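Local coordinates for protein TRAP dicarboxylate transporter-DctP subunit (PDB 4NHB) that binds sn-glycerol 3-phosphate and, as a periplasmic solute-binding protein of the TRAP type, probably delivers it to a membrane transporter, at residues 101-111 and 306-317; 168-176 and 204-212. All blocks are in the same frame, centred on the assembly; numbering follows the deposited sequence.

Contact 1 of 2, residues 101-111 and 306-317; sequences PAMAMLETPML and GKRSWKLFYDTV. With G3P (sn-glycerol-3-phosphate), chain P.
Phe313 drives its ring into the bend of 101-111 and forms the tight centre of this contact. Met105 lies over one ring face: its CG sits 3.9 Å from the ring centroid, a CH-pi contact, and the bend at chi3 (82°) turns CE back to Phe313 CB and CG. Ala104 CB and Pro109 CD meet the ring at its edge, and Val317 CG1 packs on Ala102 CB at 3.7 Å. Beside the ring, Trp310 NE1 donates to Pro109 O at 2.8 Å, with the acceptor in the indole plane and an N-H...O angle of 147°. Thr108 CG2 approaches the indole obliquely, 3.4 Å from Trp310 NE1, while Thr108 OG1 turns back to Met105 O. In this family 7 solute-binding protein the C-terminal helices thus back a ligand-lining loop: Glu107, on that loop, accepts from O1 of the bound glycerol phosphate through OE2 at 2.7 Å, and Thr94 and Tyr178 hold OE1. Toward solvent the packing thins. Exposed Thr316 is joined to Pro101 through a water that donates to Pro101 O and Thr316 OG1. At the other end partly exposed Met110 reaches Gly306 CA with its CG, and exposed Lys307 brings CD to 4.3 Å from Met110 CB.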
loop_
_atom_site.group_PDB
_atom_site.type_symbol
_atom_site.label_atom_id
_atom_site.label_comp_id
_atom_site.label_asym_id
_atom_site.label_seq_id
_atom_site.Cartn_x
_atom_site.Cartn_y
_atom_site.Cartn_z
ATOM N N PRO A 101 -2.979 -2.563 15.226
ATOM C CA PRO A 101 -1.566 -2.221 15.048
ATOM C C PRO A 101 -0.767 -3.188 14.175
ATOM O O PRO A 101 0.127 -2.717 13.485
ATOM C CB PRO A 101 -1.048 -2.182 16.486
ATOM C CG PRO A 101 -2.244 -1.645 17.257
ATOM C CD PRO A 101 -3.468 -2.194 16.570
ATOM N N ALA A 102 -1.071 -4.477 14.188
ATOM C CA ALA A 102 -0.247 -5.428 13.480
ATOM C C ALA A 102 -0.292 -5.152 11.966
ATOM O O ALA A 102 0.685 -5.443 11.252
ATOM C CB ALA A 102 -0.677 -6.865 13.765
ATOM N N MET A 103 -1.396 -4.570 11.492
ATOM C CA MET A 103 -1.525 -4.252 10.048
ATOM C C MET A 103 -0.371 -3.397 9.569
ATOM O O MET A 103 0.032 -3.481 8.395
ATOM C CB MET A 103 -2.849 -3.570 9.755
ATOM C CG MET A 103 -4.067 -4.374 10.110
ATOM S SD MET A 103 -4.114 -5.962 9.288
ATOM C CE MET A 103 -5.308 -5.730 7.986
ATOM N N ALA A 104 0.163 -2.557 10.459
ATOM C CA ALA A 104 1.334 -1.740 10.115
ATOM C C ALA A 104 2.474 -2.605 9.622
ATOM O O ALA A 104 3.233 -2.197 8.763
ATOM C CB ALA A 104 1.799 -0.918 11.305
ATOM N N MET A 105 2.596 -3.803 10.176
ATOM C CA MET A 105 3.712 -4.677 9.832
ATOM C C MET A 105 3.684 -5.247 8.402
ATOM O O MET A 105 4.687 -5.802 7.970
ATOM C CB MET A 105 3.841 -5.789 10.868
ATOM C CG MET A 105 4.131 -5.237 12.268
ATOM S SD MET A 105 4.665 -6.480 13.477
ATOM C CE MET A 105 6.371 -6.597 13.074
ATOM N N LEU A 106 2.569 -5.072 7.690
ATOM C CA LEU A 106 2.504 -5.356 6.253
ATOM C C LEU A 106 3.589 -4.562 5.518
ATOM O O LEU A 106 4.093 -5.002 4.488
ATOM C CB LEU A 106 1.116 -5.037 5.679
ATOM C CG LEU A 106 -0.038 -5.987 6.111
ATOM C CD1 LEU A 106 -1.462 -5.456 5.807
ATOM C CD2 LEU A 106 0.107 -7.331 5.478
ATOM N N GLU A 107 3.940 -3.389 6.059
ATOM C CA GLU A 107 4.956 -2.513 5.469
ATOM C C GLU A 107 6.193 -2.282 6.380
ATOM O O GLU A 107 6.781 -1.223 6.372
ATOM C CB GLU A 107 4.294 -1.181 5.043
ATOM C CG GLU A 107 3.251 -1.370 3.972
ATOM C CD GLU A 107 2.577 -0.096 3.477
ATOM O OE1 GLU A 107 2.617 0.940 4.183
ATOM O OE2 GLU A 107 1.980 -0.154 2.360
ATOM N N THR A 108 6.583 -3.317 7.131
ATOM C CA THR A 108 7.778 -3.297 8.001
ATOM C C THR A 108 8.976 -2.850 7.210
ATOM O O THR A 108 9.324 -3.461 6.181
ATOM C CB THR A 108 8.061 -4.719 8.569
ATOM O OG1 THR A 108 6.954 -5.154 9.346
ATOM C CG2 THR A 108 9.334 -4.769 9.422
ATOM N N PRO A 109 9.606 -1.738 7.633
ATOM C CA PRO A 109 10.734 -1.280 6.830
ATOM C C PRO A 109 11.866 -2.299 6.823
ATOM O O PRO A 109 12.082 -2.960 7.822
ATOM C CB PRO A 109 11.151 0.017 7.524
ATOM C CG PRO A 109 9.896 0.514 8.189
ATOM C CD PRO A 109 9.176 -0.727 8.616
ATOM N N MET A 110 12.544 -2.439 5.701
ATOM C CA MET A 110 13.724 -3.306 5.626
ATOM C C MET A 110 13.423 -4.772 5.873
ATOM O O MET A 110 14.294 -5.509 6.329
ATOM C CB MET A 110 14.748 -2.875 6.684
ATOM C CG MET A 110 15.077 -1.421 6.660
ATOM S SD MET A 110 15.611 -0.940 5.022
ATOM C CE MET A 110 16.653 -2.320 4.531
ATOM N N LEU A 111 12.204 -5.212 5.627
ATOM C CA LEU A 111 11.885 -6.594 5.998
ATOM C C LEU A 111 12.075 -7.591 4.847
ATOM O O LEU A 111 12.528 -8.724 5.069
ATOM C CB LEU A 111 10.482 -6.687 6.552
ATOM C CG LEU A 111 10.119 -8.117 6.985
ATOM C CD1 LEU A 111 11.022 -8.645 8.110
ATOM C CD2 LEU A 111 8.666 -8.191 7.384
ATOM N N GLY A 306 15.667 2.178 9.681
ATOM C CA GLY A 306 14.672 1.140 9.481
ATOM C C GLY A 306 14.616 0.116 10.589
ATOM O O GLY A 306 13.530 -0.220 11.055
ATOM N N LYS A 307 15.775 -0.406 10.978
ATOM C CA LYS A 307 15.863 -1.331 12.108
ATOM C C LYS A 307 15.381 -0.687 13.430
ATOM O O LYS A 307 14.578 -1.284 14.141
ATOM C CB LYS A 307 17.284 -1.873 12.268
ATOM C CG LYS A 307 17.821 -2.774 11.131
ATOM C CD LYS A 307 16.726 -3.592 10.460
ATOM C CE LYS A 307 17.212 -4.946 9.913
ATOM N NZ LYS A 307 18.525 -4.897 9.234
ATOM N N ARG A 308 15.816 0.542 13.730
ATOM C CA ARG A 308 15.335 1.234 14.941
ATOM C C ARG A 308 13.816 1.359 14.952
ATOM O O ARG A 308 13.158 1.230 15.993
ATOM C CB ARG A 308 15.933 2.646 15.066
ATOM C CG ARG A 308 17.393 2.720 15.454
ATOM C CD ARG A 308 17.810 4.139 15.835
ATOM N NE ARG A 308 17.810 5.069 14.706
ATOM C CZ ARG A 308 18.807 5.228 13.838
ATOM N NH1 ARG A 308 19.919 4.518 13.950
ATOM N NH2 ARG A 308 18.694 6.109 12.848
ATOM N N SER A 309 13.253 1.640 13.781
ATOM C CA SER A 309 11.825 1.902 13.699
ATOM C C SER A 309 10.991 0.682 14.103
ATOM O O SER A 309 9.816 0.822 14.394
ATOM C CB SER A 309 11.421 2.403 12.290
ATOM O OG SER A 309 11.752 1.492 11.246
ATOM N N TRP A 310 11.591 -0.505 14.137
ATOM C CA TRP A 310 10.847 -1.677 14.591
ATOM C C TRP A 310 10.414 -1.586 16.061
ATOM O O TRP A 310 9.510 -2.312 16.478
ATOM C CB TRP A 310 11.635 -2.968 14.354
ATOM C CG TRP A 310 11.907 -3.261 12.898
ATOM C CD1 TRP A 310 11.639 -2.441 11.829
ATOM C CD2 TRP A 310 12.523 -4.433 12.361
ATOM N NE1 TRP A 310 12.035 -3.052 10.658
ATOM C CE2 TRP A 310 12.571 -4.278 10.963
ATOM C CE3 TRP A 310 13.014 -5.610 12.925
ATOM C CZ2 TRP A 310 13.117 -5.252 10.126
ATOM C CZ3 TRP A 310 13.547 -6.569 12.100
ATOM C CH2 TRP A 310 13.599 -6.386 10.712
ATOM N N LYS A 311 11.031 -0.709 16.856
ATOM C CA LYS A 311 10.564 -0.548 18.234
ATOM C C LYS A 311 9.083 -0.201 18.201
ATOM O O LYS A 311 8.300 -0.655 19.035
ATOM C CB LYS A 311 11.338 0.541 18.992
ATOM C CG LYS A 311 10.751 0.882 20.372
ATOM C CD LYS A 311 11.427 2.122 21.001
ATOM C CE LYS A 311 10.611 2.762 22.160
ATOM N NZ LYS A 311 10.342 1.824 23.305
ATOM N N LEU A 312 8.686 0.603 17.215
ATOM C CA LEU A 312 7.280 0.931 17.092
ATOM C C LEU A 312 6.437 -0.348 17.148
ATOM O O LEU A 312 5.390 -0.371 17.791
ATOM C CB LEU A 312 6.987 1.700 15.785
ATOM C CG LEU A 312 5.509 1.743 15.387
ATOM C CD1 LEU A 312 4.748 2.490 16.467
ATOM C CD2 LEU A 312 5.292 2.391 13.991
ATOM N N PHE A 313 6.885 -1.424 16.488
ATOM C CA PHE A 313 6.081 -2.633 16.418
ATOM C C PHE A 313 6.166 -3.453 17.727
ATOM O O PHE A 313 5.172 -4.039 18.187
ATOM C CB PHE A 313 6.530 -3.541 15.263
ATOM C CG PHE A 313 6.589 -2.868 13.913
ATOM C CD1 PHE A 313 5.539 -2.146 13.432
ATOM C CD2 PHE A 313 7.720 -2.965 13.136
ATOM C CE1 PHE A 313 5.608 -1.545 12.183
ATOM C CE2 PHE A 313 7.777 -2.369 11.888
ATOM C CZ PHE A 313 6.727 -1.656 11.432
ATOM N N TYR A 314 7.367 -3.546 18.273
ATOM C CA TYR A 314 7.550 -4.254 19.534
ATOM C C TYR A 314 6.691 -3.591 20.624
ATOM O O TYR A 314 6.059 -4.288 21.441
ATOM C CB TYR A 314 9.011 -4.253 19.913
ATOM C CG TYR A 314 9.887 -5.179 19.085
ATOM C CD1 TYR A 314 9.700 -6.554 19.116
ATOM C CD2 TYR A 314 10.942 -4.677 18.334
ATOM C CE1 TYR A 314 10.532 -7.415 18.399
ATOM C CE2 TYR A 314 11.756 -5.515 17.608
ATOM C CZ TYR A 314 11.550 -6.885 17.653
ATOM O OH TYR A 314 12.381 -7.705 16.939
ATOM N N ASP A 315 6.629 -2.251 20.586
ATOM C CA ASP A 315 5.823 -1.479 21.529
ATOM C C ASP A 315 4.337 -1.706 21.314
ATOM O O ASP A 315 3.582 -1.810 22.272
ATOM C CB ASP A 315 6.077 0.008 21.358
ATOM C CG ASP A 315 7.415 0.462 21.909
ATOM O OD1 ASP A 315 8.162 -0.319 22.537
ATOM O OD2 ASP A 315 7.726 1.639 21.684
ATOM N N THR A 316 3.908 -1.755 20.050
ATOM C CA THR A 316 2.473 -1.736 19.731
ATOM C C THR A 316 1.825 -3.074 19.355
ATOM O O THR A 316 0.600 -3.228 19.465
ATOM C CB THR A 316 2.164 -0.764 18.566
ATOM O OG1 THR A 316 3.002 -1.062 17.434
ATOM C CG2 THR A 316 2.375 0.696 19.003
ATOM N N VAL A 317 2.627 -4.030 18.889
ATOM C CA VAL A 317 2.094 -5.311 18.404
ATOM C C VAL A 317 2.552 -6.463 19.289
ATOM O O VAL A 317 3.757 -6.748 19.341
ATOM C CB VAL A 317 2.574 -5.609 16.985
ATOM C CG1 VAL A 317 1.905 -6.904 16.438
ATOM C CG2 VAL A 317 2.281 -4.432 16.072
HETATM O O1 G3P P . -0.165 1.525 2.664
HETATM C C1 G3P P . 0.041 2.840 3.089
HETATM C C2 G3P P . 0.362 3.736 1.887
HETATM O O2 G3P P . -0.701 3.678 0.974
HETATM C C3 G3P P . 0.562 5.182 2.368
HETATM O O1P G3P P . 1.395 5.847 1.472
HETATM O O4P G3P P . -0.062 5.836 -0.478
HETATM O O2P G3P P . -0.186 7.793 1.144
HETATM O O3P G3P P . 1.779 7.562 -0.373
HETATM P P G3P P . 0.680 6.821 0.381
HETATM O O HOH W 1 1.703 -1.034 14.703
#

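Contact 2 of 2, residues 168-176 and 204-212; sequences MRMRVPNIP and GVIDGGDSP. With G3P (sn-glycerol-3-phosphate), chain P.
Strands 169-172 and 208-212 run in roughly the same direction, 32° apart, and are joined by a single bridge between Met170 and Gly208, with Asp207 N donating to Arg169 O (2.8 Å) and Arg171 N to Gly208 O (2.7 Å). Asp207 adds a side-chain bond at the Arg169 end: OD2 accepts from Arg169 N on its anti side, 29° out of the carboxylate plane, while CB touches Met168 CE. Met170 folds back at chi2 and chi3, which lays SD alongside Gly208 and brings CE to 3.2 Å from Gly209 N. Gly208 N, buried here, has no partner. On the far edge strand 169-172 pairs in parallel with 188-191, and 208-212 pairs with the long strand 146-155, so the bridge links two sheets of the periplasmic-binding-protein fold. Arg171 carries the contact into the ligand pocket. Its CG stands anti to the backbone N (chi1 -173°), and after a bend at chi2 the guanidinium grips the phosphate with two nearly straight bonds, NH1 to O3P at 2.7 Å and NH2 to O2P at 2.8 Å. Met192 O also holds NH2, which should fix the group's rotation. A water accepts from Arg171 NH1 and donates to Asp210 O and Ser211 OG; Asp210 OD2 itself is salt-bridged to Arg151, another ligand-binding residue.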
loop_
_atom_site.group_PDB
_atom_site.type_symbol
_atom_site.label_atom_id
_atom_site.label_comp_id
_atom_site.label_asym_id
_atom_site.label_seq_id
_atom_site.Cartn_x
_atom_site.Cartn_y
_atom_site.Cartn_z
ATOM N N MET A 168 14.833 19.892 4.950
ATOM C CA MET A 168 14.028 19.413 3.825
ATOM C C MET A 168 12.649 19.064 4.294
ATOM O O MET A 168 12.513 18.213 5.125
ATOM C CB MET A 168 14.624 18.154 3.224
ATOM C CG MET A 168 15.760 18.405 2.282
ATOM S SD MET A 168 16.043 16.916 1.327
ATOM C CE MET A 168 15.043 17.234 -0.113
ATOM N N ARG A 169 11.638 19.730 3.764
ATOM C CA ARG A 169 10.279 19.452 4.152
ATOM C C ARG A 169 9.789 18.284 3.306
ATOM O O ARG A 169 9.400 18.475 2.165
ATOM C CB ARG A 169 9.390 20.666 3.900
ATOM C CG ARG A 169 9.719 21.882 4.774
ATOM C CD ARG A 169 8.959 23.120 4.306
ATOM N NE ARG A 169 8.652 24.004 5.434
ATOM C CZ ARG A 169 9.518 24.853 5.991
ATOM N NH1 ARG A 169 9.131 25.618 7.010
ATOM N NH2 ARG A 169 10.768 24.951 5.533
ATOM N N MET A 170 9.808 17.072 3.844
ATOM C CA MET A 170 9.349 15.931 3.020
ATOM C C MET A 170 7.926 15.493 3.377
ATOM O O MET A 170 7.587 15.303 4.539
ATOM C CB MET A 170 10.292 14.739 3.141
ATOM C CG MET A 170 11.720 15.020 2.843
ATOM S SD MET A 170 12.053 15.319 1.132
ATOM C CE MET A 170 12.291 13.670 0.529
ATOM N N ARG A 171 7.108 15.287 2.365
ATOM C CA ARG A 171 5.801 14.690 2.596
ATOM C C ARG A 171 5.952 13.306 3.205
ATOM O O ARG A 171 6.844 12.569 2.841
ATOM C CB ARG A 171 5.029 14.580 1.296
ATOM C CG ARG A 171 3.582 14.107 1.503
ATOM C CD ARG A 171 3.416 12.616 1.092
ATOM N NE ARG A 171 2.162 12.039 1.566
ATOM C CZ ARG A 171 1.689 10.860 1.179
ATOM N NH1 ARG A 171 2.364 10.116 0.316
ATOM N NH2 ARG A 171 0.561 10.416 1.678
ATOM N N VAL A 172 5.064 12.974 4.129
ATOM C CA VAL A 172 4.938 11.616 4.619
ATOM C C VAL A 172 3.463 11.334 4.744
ATOM O O VAL A 172 2.687 12.249 4.936
ATOM C CB VAL A 172 5.605 11.406 5.998
ATOM C CG1 VAL A 172 7.088 11.697 5.897
ATOM C CG2 VAL A 172 4.968 12.284 7.036
ATOM N N PRO A 173 3.074 10.072 4.590
ATOM C CA PRO A 173 1.686 9.684 4.855
ATOM C C PRO A 173 1.376 9.893 6.327
ATOM O O PRO A 173 2.300 9.769 7.134
ATOM C CB PRO A 173 1.684 8.184 4.541
ATOM C CG PRO A 173 2.712 8.000 3.479
ATOM C CD PRO A 173 3.837 8.982 3.952
ATOM N N ASN A 174 0.125 10.174 6.658
ATOM C CA ASN A 174 -0.291 10.389 8.050
ATOM C C ASN A 174 -0.688 9.075 8.700
ATOM O O ASN A 174 -1.840 8.836 9.008
ATOM C CB ASN A 174 -1.454 11.376 8.130
ATOM C CG ASN A 174 -1.648 11.951 9.541
ATOM O OD1 ASN A 174 -0.855 11.723 10.444
ATOM N ND2 ASN A 174 -2.711 12.702 9.715
ATOM N N ILE A 175 0.303 8.218 8.855
ATOM C CA ILE A 175 0.147 6.889 9.407
ATOM C C ILE A 175 1.331 6.712 10.340
ATOM O O ILE A 175 2.430 7.105 10.011
ATOM C CB ILE A 175 0.226 5.790 8.273
ATOM C CG1 ILE A 175 -0.804 6.036 7.171
ATOM C CG2 ILE A 175 0.049 4.405 8.883
ATOM C CD1 ILE A 175 -0.778 4.987 6.001
ATOM N N PRO A 176 1.119 6.145 11.525
ATOM C CA PRO A 176 2.230 6.170 12.480
ATOM C C PRO A 176 3.564 5.560 11.993
ATOM O O PRO A 176 4.674 6.130 12.150
ATOM C CB PRO A 176 1.643 5.406 13.673
ATOM C CG PRO A 176 0.212 5.833 13.665
ATOM C CD PRO A 176 -0.159 5.836 12.186
ATOM N N GLY A 204 4.526 24.264 -3.677
ATOM C CA GLY A 204 5.932 24.640 -3.724
ATOM C C GLY A 204 6.706 24.818 -2.426
ATOM O O GLY A 204 7.864 25.265 -2.467
ATOM N N VAL A 205 6.105 24.493 -1.280
ATOM C CA VAL A 205 6.830 24.614 -0.003
ATOM C C VAL A 205 7.573 23.304 0.333
ATOM O O VAL A 205 8.762 23.369 0.685
ATOM C CB VAL A 205 5.946 25.108 1.223
ATOM C CG1 VAL A 205 5.447 26.635 1.052
ATOM C CG2 VAL A 205 4.792 24.130 1.509
ATOM N N ILE A 206 6.907 22.136 0.209
ATOM C CA ILE A 206 7.595 20.832 0.425
ATOM C C ILE A 206 8.637 20.565 -0.656
ATOM O O ILE A 206 8.433 20.927 -1.820
ATOM C CB ILE A 206 6.651 19.589 0.465
ATOM C CG1 ILE A 206 6.102 19.248 -0.911
ATOM C CG2 ILE A 206 5.512 19.795 1.455
ATOM C CD1 ILE A 206 5.439 17.902 -0.978
ATOM N N ASP A 207 9.728 19.905 -0.275
ATOM C CA ASP A 207 10.848 19.674 -1.198
ATOM C C ASP A 207 10.829 18.283 -1.813
ATOM O O ASP A 207 11.538 18.038 -2.789
ATOM C CB ASP A 207 12.157 19.877 -0.458
ATOM C CG ASP A 207 12.214 21.229 0.199
ATOM O OD1 ASP A 207 11.952 22.211 -0.526
ATOM O OD2 ASP A 207 12.457 21.294 1.426
ATOM N N GLY A 208 10.020 17.391 -1.244
ATOM C CA GLY A 208 9.901 16.033 -1.776
ATOM C C GLY A 208 9.122 15.089 -0.871
ATOM O O GLY A 208 8.270 15.511 -0.083
ATOM N N GLY A 209 9.436 13.804 -0.986
ATOM C CA GLY A 209 8.781 12.729 -0.255
ATOM C C GLY A 209 9.343 11.394 -0.705
ATOM O O GLY A 209 10.386 11.367 -1.306
ATOM N N ASP A 210 8.673 10.271 -0.410
ATOM C CA ASP A 210 9.065 9.010 -1.029
ATOM C C ASP A 210 7.764 8.258 -1.346
ATOM O O ASP A 210 6.834 8.251 -0.534
ATOM C CB ASP A 210 9.935 8.156 -0.108
ATOM C CG ASP A 210 9.257 7.829 1.195
ATOM O OD1 ASP A 210 9.219 8.723 2.077
ATOM O OD2 ASP A 210 8.769 6.696 1.389
ATOM N N SER A 211 7.743 7.652 -2.525
ATOM C CA SER A 211 6.574 6.941 -3.044
ATOM C C SER A 211 7.012 5.781 -3.898
ATOM O O SER A 211 8.137 5.754 -4.404
ATOM C CB SER A 211 5.725 7.860 -3.896
ATOM O OG SER A 211 4.941 8.754 -3.120
ATOM N N PRO A 212 6.101 4.810 -4.103
ATOM C CA PRO A 212 6.361 3.839 -5.166
ATOM C C PRO A 212 6.509 4.536 -6.530
ATOM O O PRO A 212 5.919 5.614 -6.739
ATOM C CB PRO A 212 5.085 2.969 -5.173
ATOM C CG PRO A 212 4.489 3.131 -3.818
ATOM C CD PRO A 212 4.827 4.561 -3.399
HETATM O O1 G3P P . -0.165 1.525 2.664
HETATM C C1 G3P P . 0.041 2.840 3.089
HETATM C C2 G3P P . 0.362 3.736 1.887
HETATM O O2 G3P P . -0.701 3.678 0.974
HETATM C C3 G3P P . 0.562 5.182 2.368
HETATM O O1P G3P P . 1.395 5.847 1.472
HETATM O O4P G3P P . -0.062 5.836 -0.478
HETATM O O2P G3P P . -0.186 7.793 1.144
HETATM O O3P G3P P . 1.779 7.562 -0.373
HETATM P P G3P P . 0.680 6.821 0.381
HETATM O O HOH W 2 6.279 10.375 1.274
HETATM O O HOH W 3 4.970 10.499 -1.066
HETATM O O HOH W 4 9.553 11.218 3.121
#

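Overall arrangement
From the N terminus the chain first passes 101-111, in the loop between strand 89-92 and helix 115-122; it returns to this loop only at 306-317, 195 residues on, where contact 1 closes. Within that long excursion, contact 2 closes a short one: from 168-176 the chain runs through helix 176-184, strand 188-191 and helix 197-203, then returns at 204-212. The shorter loop therefore nests in the longer one without crossing it. The centres lie 20 Å apart, yet Leu312 packs on Pro176, where helix 176-184 begins. Contact 1 ties the loop after strand 89-92 to helices 296-308 and 311-316, contact 2 ties strand 169-172 to strand 208-212, and both border the ligand.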